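Local coordinates for protein neuraminidase (Influenza A virus, PDB 4K3Y) that is a neuraminidase-like surface protein of a bat influenza A virus, a tetrameric six-bladed beta-propeller of uncertain sialidase activity, at residues C[47-52]-C[109-114]; C[53-58]-C[351-356]; C[322-327]-C[331-336]. One frame throughout, in Å; residues are numbered along the deposited sequence.

Interaction 1: C[47-52]-C[109-114]; sequences SCSDKE and FQWTVL
The indole of Trp111 pushes the far rim of its six-membered ring against the backbone of Ser47 and Cys48 and the side chains of Ser47 and Ser49. Its CH2 lies 3.3 Å from Ser47 O, which sits at the ring edge near the indole plane, so a carbonyl oxygen faces the C-H rim instead of the pi cloud. The neighbouring CZ3 touches the Ser47 side chain, with OG 3.7 Å away; this hydroxyl hydrogen-bonds to Ser148 OG. On the other neighbour of CH2, Ser49 CB meets Trp111 CZ2 at 3.7 Å, approaching obliquely, and Cys48 C comes in at a similar slant. With CG beside the backbone N (chi1 -76°), Trp111 leans out of its own strand toward the serines. His106 meets the indole edge-to-face, and Phe56 packs on it at a steep inclination. These contacts join neighbouring blades of the neuraminidase beta-propeller: Ser47 lies near the end of the innermost strand 40-48 of one four-stranded sheet, while Trp111 starts the second strand, 111-117, of the next. On the serine side a turn leads into strand 53-61. Ser49 OG stands between its backbone N and carbonyl carbon (chi1 73°), folded back over the turn, and accepts two backbone N-H groups: Lys51 N at 3.0 Å (N-H...O 164°), an ST turn, and Glu52 N at 3.2 Å, an ST motif. Ser49 N in turn donates to Glu52 O at 2.8 Å, and the Cys48-Cys53 disulfide closes the base of the turn, joining strands 40-48 and 53-61.

Interaction 2: C[53-58]-C[351-356]; sequences CRRFFV and NDLITF
The Arg55 guanidinium has Leu353 CB over one of its faces, while Asp352 CB comes up obliquely, 3.9 Å from NH2. Guanidinium and Asp352 carboxylate are turned 55° against each other and do not pair: Arg55 NH2 is 4.9 Å from Asp352 OD2, a separation at which the opposite charges may still attract each other weakly. Each group has its hydrogen-bond partner on another strand or loop, Arg55 NH1 at Asn44 OD1 and Asp352 OD2 at Gly29 N. The arginine starts with CG on the far side of CB from the backbone N (chi1 -154°) and then bends at chi2 and chi3. Its methylenes thus run past Leu353 in the reverse direction to the leucine side chain, and CG meets Leu353 CD1 at 3.8 Å. Tyr25 packs against both residues. The backbones stay well apart, with 9.0 Å between the CA atoms of Arg55 and Leu353, so the two segments meet through side chains. One sheet contributes its second strand, 53-61; the other contributes strand 349-359, whose outer neighbour is the N-terminal strand 20-26. Such side-chain packing between adjacent blades is typical of a beta-propeller, and here it lies at the ring closure, where the chain's first strand completes the last blade.

Interaction 3: C[322-327]-C[331-336]; sequences YQPAYE and CQELCF
Tyr322, Cys335 and Gln332 carry this contact, in which strands 315-322 and 335-343, neighbours in one propeller blade, are linked by a long hairpin loop. Tyr322 and Cys335 form an antiparallel hydrogen-bonded pair: Tyr322 N donates to Cys335 O at 3.0 Å, and Cys335 N returns a bond to Tyr322 O at 2.9 Å. Both side chains leave the same face of the sheet. The phenol, with CG between backbone N and carbonyl carbon (chi1 72°), lies across the cysteine, so that Cys335 CB sits over the ring face 3.5 Å from its centroid, a CH-pi contact. The sulfur lies more obliquely to the ring, touches Pro324 CG at 3.7 Å and is in a disulfide with Cys357. Next to Tyr322, Gln323 crosses Gln332 at about a right angle, its NE2 hydrogen-bonded to Tyr201 O. Gln332 is bent at chi2, which brings its amide to Pro324, and its OE1 accepts from Gly12 N. Gln332 NE2 bridges two carbonyls, both close to its amide plane: Pro324 O at 3.0 Å and, on a lone pair, Glu333 O at 2.9 Å.

All three contacts are mostly buried, but only interaction 3 has residues against a neighbouring subunit: Tyr326 and Glu333 pack on its Ile129 and Ile130. Interactions 1 and 2 share the sheet containing strands 40-48 and 53-61 and join it to the blades that flank it, without cross-segment hydrogen bonds: one by an aromatic edge, the other by an arginine lying along a leucine. Interaction 3 works within a blade, through backbone pairing and a glutamine amide. It continues into interaction 2, where Phe356 O is probably hydrogen-bonded to Phe336 N, and it touches interaction 1, where Cys48 SG packs on the Tyr322 ring at CD2.

Interaction 1: C[47-52]-C[109-114]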
loop_
_atom_site.group_PDB
_atom_site.type_symbol
_atom_site.label_atom_id
_atom_site.label_comp_id
_atom_site.label_asym_id
_atom_site.label_seq_id
_atom_site.Cartn_x
_atom_site.Cartn_y
_atom_site.Cartn_z
ATOM N N SER C 47 -16.338 11.533 3.902
ATOM C CA SER C 47 -16.306 11.566 5.356
ATOM C C SER C 47 -14.867 11.549 5.859
ATOM O O SER C 47 -13.979 10.889 5.285
ATOM C CB SER C 47 -17.106 10.429 5.958
ATOM O OG SER C 47 -17.410 10.734 7.302
ATOM N N CYS C 48 -14.643 12.294 6.931
ATOM C CA CYS C 48 -13.301 12.457 7.450
ATOM C C CYS C 48 -13.136 11.784 8.802
ATOM O O CYS C 48 -14.066 11.763 9.608
ATOM C CB CYS C 48 -12.961 13.944 7.525
ATOM S SG CYS C 48 -12.869 14.678 5.884
ATOM N N SER C 49 -11.962 11.194 9.017
ATOM C CA SER C 49 -11.560 10.680 10.329
ATOM C C SER C 49 -10.629 11.690 10.991
ATOM O O SER C 49 -10.599 12.864 10.617
ATOM C CB SER C 49 -10.836 9.351 10.184
ATOM O OG SER C 49 -9.539 9.552 9.644
ATOM N N ASP C 50 -9.870 11.237 11.975
ATOM C CA ASP C 50 -8.945 12.126 12.671
ATOM C C ASP C 50 -7.562 12.076 12.023
ATOM O O ASP C 50 -6.646 12.770 12.454
ATOM C CB ASP C 50 -8.902 11.825 14.178
ATOM C CG ASP C 50 -8.492 10.374 14.494
ATOM O OD1 ASP C 50 -8.386 9.531 13.568
ATOM O OD2 ASP C 50 -8.278 10.081 15.696
ATOM N N LYS C 51 -7.437 11.271 10.966
ATOM C CA LYS C 51 -6.191 11.157 10.204
ATOM C C LYS C 51 -6.311 11.583 8.730
ATOM O O LYS C 51 -5.337 12.059 8.148
ATOM C CB LYS C 51 -5.646 9.726 10.283
ATOM C CG LYS C 51 -5.563 9.156 11.700
ATOM C CD LYS C 51 -4.657 9.995 12.610
ATOM C CE LYS C 51 -4.613 9.459 14.046
ATOM N NZ LYS C 51 -4.182 10.501 15.025
ATOM N N GLU C 52 -7.490 11.410 8.128
ATOM C CA GLU C 52 -7.662 11.695 6.696
ATOM C C GLU C 52 -9.127 11.914 6.283
ATOM O O GLU C 52 -10.056 11.699 7.072
ATOM C CB GLU C 52 -7.065 10.562 5.847
ATOM C CG GLU C 52 -7.621 9.202 6.230
ATOM C CD GLU C 52 -7.061 8.057 5.411
ATOM O OE1 GLU C 52 -5.970 8.223 4.813
ATOM O OE2 GLU C 52 -7.717 6.981 5.376
ATOM N N PHE C 109 -11.943 6.054 16.897
ATOM C CA PHE C 109 -11.508 4.667 17.021
ATOM C C PHE C 109 -11.655 3.936 15.695
ATOM O O PHE C 109 -10.662 3.526 15.094
ATOM C CB PHE C 109 -12.299 3.966 18.129
ATOM C CG PHE C 109 -12.411 4.785 19.377
ATOM C CD1 PHE C 109 -11.266 5.140 20.091
ATOM C CD2 PHE C 109 -13.648 5.229 19.827
ATOM C CE1 PHE C 109 -11.355 5.915 21.237
ATOM C CE2 PHE C 109 -13.748 6.005 20.967
ATOM C CZ PHE C 109 -12.597 6.349 21.677
ATOM N N GLN C 110 -12.891 3.791 15.227
ATOM C CA GLN C 110 -13.116 3.104 13.963
ATOM C C GLN C 110 -14.130 3.777 13.019
ATOM O O GLN C 110 -14.915 4.658 13.423
ATOM C CB GLN C 110 -13.527 1.657 14.231
ATOM C CG GLN C 110 -12.566 0.640 13.661
ATOM C CD GLN C 110 -11.475 0.273 14.624
ATOM O OE1 GLN C 110 -11.629 0.419 15.834
ATOM N NE2 GLN C 110 -10.359 -0.202 14.095
ATOM N N TRP C 111 -14.099 3.355 11.754
ATOM C CA TRP C 111 -15.144 3.720 10.804
ATOM C C TRP C 111 -16.455 2.969 11.070
ATOM O O TRP C 111 -16.486 1.719 11.119
ATOM C CB TRP C 111 -14.705 3.437 9.362
ATOM C CG TRP C 111 -13.750 4.433 8.841
ATOM C CD1 TRP C 111 -12.403 4.275 8.691
ATOM C CD2 TRP C 111 -14.054 5.762 8.394
ATOM N NE1 TRP C 111 -11.846 5.427 8.183
ATOM C CE2 TRP C 111 -12.838 6.355 7.987
ATOM C CE3 TRP C 111 -15.234 6.505 8.297
ATOM C CZ2 TRP C 111 -12.768 7.666 7.495
ATOM C CZ3 TRP C 111 -15.163 7.812 7.806
ATOM C CH2 TRP C 111 -13.939 8.374 7.416
ATOM N N THR C 112 -17.530 3.739 11.237
ATOM C CA THR C 112 -18.886 3.207 11.207
ATOM C C THR C 112 -19.461 3.347 9.787
ATOM O O THR C 112 -19.433 4.428 9.180
ATOM C CB THR C 112 -19.796 3.945 12.190
ATOM O OG1 THR C 112 -19.208 3.922 13.502
ATOM C CG2 THR C 112 -21.169 3.295 12.210
ATOM N N VAL C 113 -19.976 2.249 9.250
ATOM C CA VAL C 113 -20.551 2.270 7.917
ATOM C C VAL C 113 -21.971 1.708 7.924
ATOM O O VAL C 113 -22.180 0.523 8.213
ATOM C CB VAL C 113 -19.693 1.454 6.940
ATOM C CG1 VAL C 113 -20.375 1.353 5.579
ATOM C CG2 VAL C 113 -18.305 2.070 6.811
ATOM N N LEU C 114 -22.952 2.556 7.617
ATOM C CA LEU C 114 -24.320 2.072 7.437
ATOM C C LEU C 114 -24.568 1.768 5.975
ATOM O O LEU C 114 -24.441 2.648 5.127
ATOM C CB LEU C 114 -25.346 3.074 7.944
ATOM C CG LEU C 114 -25.195 3.338 9.439
ATOM C CD1 LEU C 114 -24.315 4.567 9.662
ATOM C CD2 LEU C 114 -26.549 3.489 10.110
#

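Interaction 2: C[53-58]-C[351-356]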
loop_
_atom_site.group_PDB
_atom_site.type_symbol
_atom_site.label_atom_id
_atom_site.label_comp_id
_atom_site.label_asym_id
_atom_site.label_seq_id
_atom_site.Cartn_x
_atom_site.Cartn_y
_atom_site.Cartn_z
ATOM N N CYS C 53 -9.321 12.339 5.035
ATOM C CA CYS C 53 -10.652 12.382 4.447
ATOM C C CYS C 53 -10.793 11.195 3.503
ATOM O O CYS C 53 -9.880 10.916 2.716
ATOM C CB CYS C 53 -10.864 13.700 3.701
ATOM S SG CYS C 53 -11.148 15.074 4.817
ATOM N N ARG C 54 -11.909 10.471 3.586
ATOM C CA ARG C 54 -12.136 9.380 2.631
ATOM C C ARG C 54 -13.330 9.635 1.727
ATOM O O ARG C 54 -14.328 10.251 2.124
ATOM C CB ARG C 54 -12.270 8.004 3.310
ATOM C CG ARG C 54 -11.001 7.530 4.009
ATOM C CD ARG C 54 -11.101 6.090 4.512
ATOM N NE ARG C 54 -11.015 5.078 3.445
ATOM C CZ ARG C 54 -9.918 4.803 2.729
ATOM N NH1 ARG C 54 -8.791 5.481 2.934
ATOM N NH2 ARG C 54 -9.943 3.853 1.790
ATOM N N ARG C 55 -13.186 9.153 0.499
ATOM C CA ARG C 55 -14.215 9.210 -0.529
ATOM C C ARG C 55 -14.944 7.869 -0.533
ATOM O O ARG C 55 -14.421 6.863 -1.042
ATOM C CB ARG C 55 -13.568 9.405 -1.909
ATOM C CG ARG C 55 -14.461 10.083 -2.911
ATOM C CD ARG C 55 -14.651 9.290 -4.181
ATOM N NE ARG C 55 -13.792 9.776 -5.264
ATOM C CZ ARG C 55 -14.042 9.642 -6.568
ATOM N NH1 ARG C 55 -15.150 9.056 -6.993
ATOM N NH2 ARG C 55 -13.179 10.118 -7.457
ATOM N N PHE C 56 -16.139 7.848 0.035
ATOM C CA PHE C 56 -16.964 6.659 -0.018
ATOM C C PHE C 56 -17.840 6.647 -1.259
ATOM O O PHE C 56 -18.248 7.703 -1.758
ATOM C CB PHE C 56 -17.804 6.580 1.236
ATOM C CG PHE C 56 -17.004 6.270 2.442
ATOM C CD1 PHE C 56 -16.276 7.263 3.083
ATOM C CD2 PHE C 56 -16.937 4.968 2.914
ATOM C CE1 PHE C 56 -15.516 6.964 4.183
ATOM C CE2 PHE C 56 -16.178 4.666 4.010
ATOM C CZ PHE C 56 -15.466 5.661 4.651
ATOM N N PHE C 57 -18.120 5.447 -1.752
ATOM C CA PHE C 57 -18.968 5.290 -2.926
ATOM C C PHE C 57 -19.449 3.852 -3.121
ATOM O O PHE C 57 -18.987 2.912 -2.444
ATOM C CB PHE C 57 -18.241 5.753 -4.190
ATOM C CG PHE C 57 -16.999 4.975 -4.490
ATOM C CD1 PHE C 57 -17.057 3.803 -5.244
ATOM C CD2 PHE C 57 -15.764 5.413 -4.031
ATOM C CE1 PHE C 57 -15.904 3.084 -5.534
ATOM C CE2 PHE C 57 -14.603 4.691 -4.313
ATOM C CZ PHE C 57 -14.675 3.528 -5.065
ATOM N N VAL C 58 -20.388 3.702 -4.052
ATOM C CA VAL C 58 -20.867 2.393 -4.476
ATOM C C VAL C 58 -20.371 2.162 -5.902
ATOM O O VAL C 58 -20.357 3.086 -6.708
ATOM C CB VAL C 58 -22.401 2.308 -4.380
ATOM C CG1 VAL C 58 -22.904 0.965 -4.909
ATOM C CG2 VAL C 58 -22.848 2.528 -2.919
ATOM N N ASN C 351 -19.631 8.976 -12.710
ATOM C CA ASN C 351 -19.486 10.159 -11.882
ATOM C C ASN C 351 -18.060 10.362 -11.401
ATOM O O ASN C 351 -17.311 9.387 -11.242
ATOM C CB ASN C 351 -20.356 10.007 -10.635
ATOM C CG ASN C 351 -21.776 9.593 -10.961
ATOM O OD1 ASN C 351 -22.666 10.436 -11.046
ATOM N ND2 ASN C 351 -21.995 8.296 -11.152
ATOM N N ASP C 352 -17.687 11.622 -11.167
ATOM C CA ASP C 352 -16.827 11.896 -10.005
ATOM C C ASP C 352 -17.103 13.169 -9.238
ATOM O O ASP C 352 -18.242 13.622 -9.142
ATOM C CB ASP C 352 -15.330 11.746 -10.274
ATOM C CG ASP C 352 -14.878 12.559 -11.423
ATOM O OD1 ASP C 352 -15.729 13.258 -12.003
ATOM O OD2 ASP C 352 -13.677 12.503 -11.742
ATOM N N LEU C 353 -16.031 13.737 -8.706
ATOM C CA LEU C 353 -16.123 14.551 -7.515
ATOM C C LEU C 353 -15.278 15.801 -7.598
ATOM O O LEU C 353 -14.118 15.750 -8.050
ATOM C CB LEU C 353 -15.624 13.709 -6.352
ATOM C CG LEU C 353 -16.558 13.393 -5.205
ATOM C CD1 LEU C 353 -15.756 13.488 -3.926
ATOM C CD2 LEU C 353 -17.704 14.364 -5.202
ATOM N N ILE C 354 -15.868 16.917 -7.166
ATOM C CA ILE C 354 -15.121 18.132 -6.864
ATOM C C ILE C 354 -15.439 18.427 -5.412
ATOM O O ILE C 354 -16.573 18.178 -4.958
ATOM C CB ILE C 354 -15.613 19.317 -7.674
ATOM C CG1 ILE C 354 -15.913 18.877 -9.088
ATOM C CG2 ILE C 354 -14.571 20.456 -7.698
ATOM C CD1 ILE C 354 -15.670 19.966 -10.030
ATOM N N THR C 355 -14.451 18.944 -4.684
ATOM C CA THR C 355 -14.665 19.327 -3.294
ATOM C C THR C 355 -14.217 20.771 -3.085
ATOM O O THR C 355 -13.357 21.277 -3.809
ATOM C CB THR C 355 -13.953 18.367 -2.314
ATOM O OG1 THR C 355 -12.570 18.285 -2.653
ATOM C CG2 THR C 355 -14.550 16.971 -2.384
ATOM N N PHE C 356 -14.805 21.431 -2.096
ATOM C CA PHE C 356 -14.511 22.830 -1.840
ATOM C C PHE C 356 -14.452 22.981 -0.345
ATOM O O PHE C 356 -15.246 22.360 0.360
ATOM C CB PHE C 356 -15.646 23.725 -2.368
ATOM C CG PHE C 356 -15.614 23.947 -3.850
ATOM C CD1 PHE C 356 -16.296 23.088 -4.720
ATOM C CD2 PHE C 356 -14.919 25.035 -4.386
ATOM C CE1 PHE C 356 -16.262 23.304 -6.113
ATOM C CE2 PHE C 356 -14.884 25.253 -5.765
ATOM C CZ PHE C 356 -15.553 24.392 -6.635
#

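Interaction 3: C[322-327]-C[331-336]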
loop_
_atom_site.group_PDB
_atom_site.type_symbol
_atom_site.label_atom_id
_atom_site.label_comp_id
_atom_site.label_asym_id
_atom_site.label_seq_id
_atom_site.Cartn_x
_atom_site.Cartn_y
_atom_site.Cartn_z
ATOM N N TYR C 322 -19.204 18.140 4.566
ATOM C CA TYR C 322 -18.285 17.372 5.423
ATOM C C TYR C 322 -17.328 18.264 6.210
ATOM O O TYR C 322 -16.924 19.319 5.718
ATOM C CB TYR C 322 -17.517 16.307 4.623
ATOM C CG TYR C 322 -16.446 16.823 3.688
ATOM C CD1 TYR C 322 -16.768 17.290 2.409
ATOM C CD2 TYR C 322 -15.102 16.808 4.064
ATOM C CE1 TYR C 322 -15.782 17.753 1.535
ATOM C CE2 TYR C 322 -14.105 17.264 3.197
ATOM C CZ TYR C 322 -14.450 17.732 1.937
ATOM O OH TYR C 322 -13.465 18.184 1.088
ATOM N N GLN C 323 -16.985 17.838 7.429
ATOM C CA GLN C 323 -16.017 18.558 8.274
ATOM C C GLN C 323 -14.720 17.768 8.508
ATOM O O GLN C 323 -14.741 16.700 9.128
ATOM C CB GLN C 323 -16.649 18.909 9.618
ATOM C CG GLN C 323 -17.719 19.983 9.527
ATOM C CD GLN C 323 -18.599 20.055 10.780
ATOM O OE1 GLN C 323 -19.105 19.029 11.273
ATOM N NE2 GLN C 323 -18.788 21.272 11.298
ATOM N N PRO C 324 -13.585 18.288 8.007
ATOM C CA PRO C 324 -12.274 17.664 8.252
ATOM C C PRO C 324 -11.901 17.821 9.723
ATOM O O PRO C 324 -12.191 18.888 10.276
ATOM C CB PRO C 324 -11.317 18.500 7.385
ATOM C CG PRO C 324 -12.180 19.260 6.441
ATOM C CD PRO C 324 -13.470 19.492 7.167
ATOM N N ALA C 325 -11.293 16.811 10.350
ATOM C CA ALA C 325 -10.894 16.965 11.751
ATOM C C ALA C 325 -9.578 16.287 12.117
ATOM O O ALA C 325 -9.467 15.638 13.168
ATOM C CB ALA C 325 -12.015 16.522 12.695
ATOM N N TYR C 326 -8.591 16.426 11.238
ATOM C CA TYR C 326 -7.201 16.151 11.601
ATOM C C TYR C 326 -6.487 17.501 11.679
ATOM O O TYR C 326 -5.338 17.681 11.256
ATOM C CB TYR C 326 -6.538 15.168 10.641
ATOM C CG TYR C 326 -6.751 15.447 9.166
ATOM C CD1 TYR C 326 -7.927 15.073 8.517
ATOM C CD2 TYR C 326 -5.757 16.059 8.414
ATOM C CE1 TYR C 326 -8.106 15.321 7.165
ATOM C CE2 TYR C 326 -5.924 16.305 7.072
ATOM C CZ TYR C 326 -7.097 15.936 6.447
ATOM O OH TYR C 326 -7.245 16.193 5.101
ATOM N N GLU C 327 -7.229 18.446 12.245
ATOM C CA GLU C 327 -6.777 19.797 12.486
ATOM C C GLU C 327 -6.009 19.857 13.797
ATOM O O GLU C 327 -6.097 18.958 14.638
ATOM C CB GLU C 327 -7.989 20.745 12.548
ATOM C CG GLU C 327 -9.338 20.078 12.958
ATOM C CD GLU C 327 -9.970 20.674 14.221
ATOM O OE1 GLU C 327 -9.235 21.234 15.063
ATOM O OE2 GLU C 327 -11.209 20.575 14.380
ATOM N N CYS C 331 -10.374 26.759 14.872
ATOM C CA CYS C 331 -11.765 26.851 14.423
ATOM C C CYS C 331 -12.085 25.603 13.610
ATOM O O CYS C 331 -11.167 24.939 13.106
ATOM C CB CYS C 331 -12.001 28.112 13.590
ATOM S SG CYS C 331 -10.973 28.214 12.097
ATOM N N GLN C 332 -13.374 25.276 13.489
ATOM C CA GLN C 332 -13.782 24.043 12.811
ATOM C C GLN C 332 -14.058 24.293 11.323
ATOM O O GLN C 332 -14.988 25.029 10.976
ATOM C CB GLN C 332 -15.001 23.424 13.494
ATOM C CG GLN C 332 -15.587 22.214 12.753
ATOM C CD GLN C 332 -14.572 21.086 12.566
ATOM O OE1 GLN C 332 -14.088 20.501 13.543
ATOM N NE2 GLN C 332 -14.242 20.782 11.308
ATOM N N GLU C 333 -13.251 23.688 10.445
ATOM C CA GLU C 333 -13.396 23.926 9.003
ATOM C C GLU C 333 -14.587 23.173 8.368
ATOM O O GLU C 333 -14.929 22.052 8.768
ATOM C CB GLU C 333 -12.072 23.646 8.267
ATOM C CG GLU C 333 -12.159 23.579 6.728
ATOM C CD GLU C 333 -12.252 24.947 6.034
ATOM O OE1 GLU C 333 -12.986 25.838 6.520
ATOM O OE2 GLU C 333 -11.594 25.130 4.984
ATOM N N LEU C 334 -15.225 23.812 7.392
ATOM C CA LEU C 334 -16.391 23.248 6.719
ATOM C C LEU C 334 -16.136 23.139 5.218
ATOM O O LEU C 334 -15.574 24.045 4.590
ATOM C CB LEU C 334 -17.625 24.117 6.990
ATOM C CG LEU C 334 -18.991 23.588 6.568
ATOM C CD1 LEU C 334 -19.196 22.145 7.046
ATOM C CD2 LEU C 334 -20.111 24.504 7.085
ATOM N N CYS C 335 -16.549 22.017 4.650
ATOM C CA CYS C 335 -16.349 21.759 3.226
ATOM C C CYS C 335 -17.598 21.175 2.580
ATOM O O CYS C 335 -18.519 20.723 3.269
ATOM C CB CYS C 335 -15.210 20.751 3.037
ATOM S SG CYS C 335 -13.630 21.269 3.707
ATOM N N PHE C 336 -17.622 21.160 1.254
ATOM C CA PHE C 336 -18.656 20.399 0.551
ATOM C C PHE C 336 -18.120 19.642 -0.663
ATOM O O PHE C 336 -17.072 19.997 -1.234
ATOM C CB PHE C 336 -19.895 21.257 0.200
ATOM C CG PHE C 336 -19.617 22.393 -0.731
ATOM C CD1 PHE C 336 -19.652 22.199 -2.109
ATOM C CD2 PHE C 336 -19.358 23.670 -0.238
ATOM C CE1 PHE C 336 -19.403 23.257 -2.986
ATOM C CE2 PHE C 336 -19.113 24.739 -1.113
ATOM C CZ PHE C 336 -19.132 24.526 -2.485
#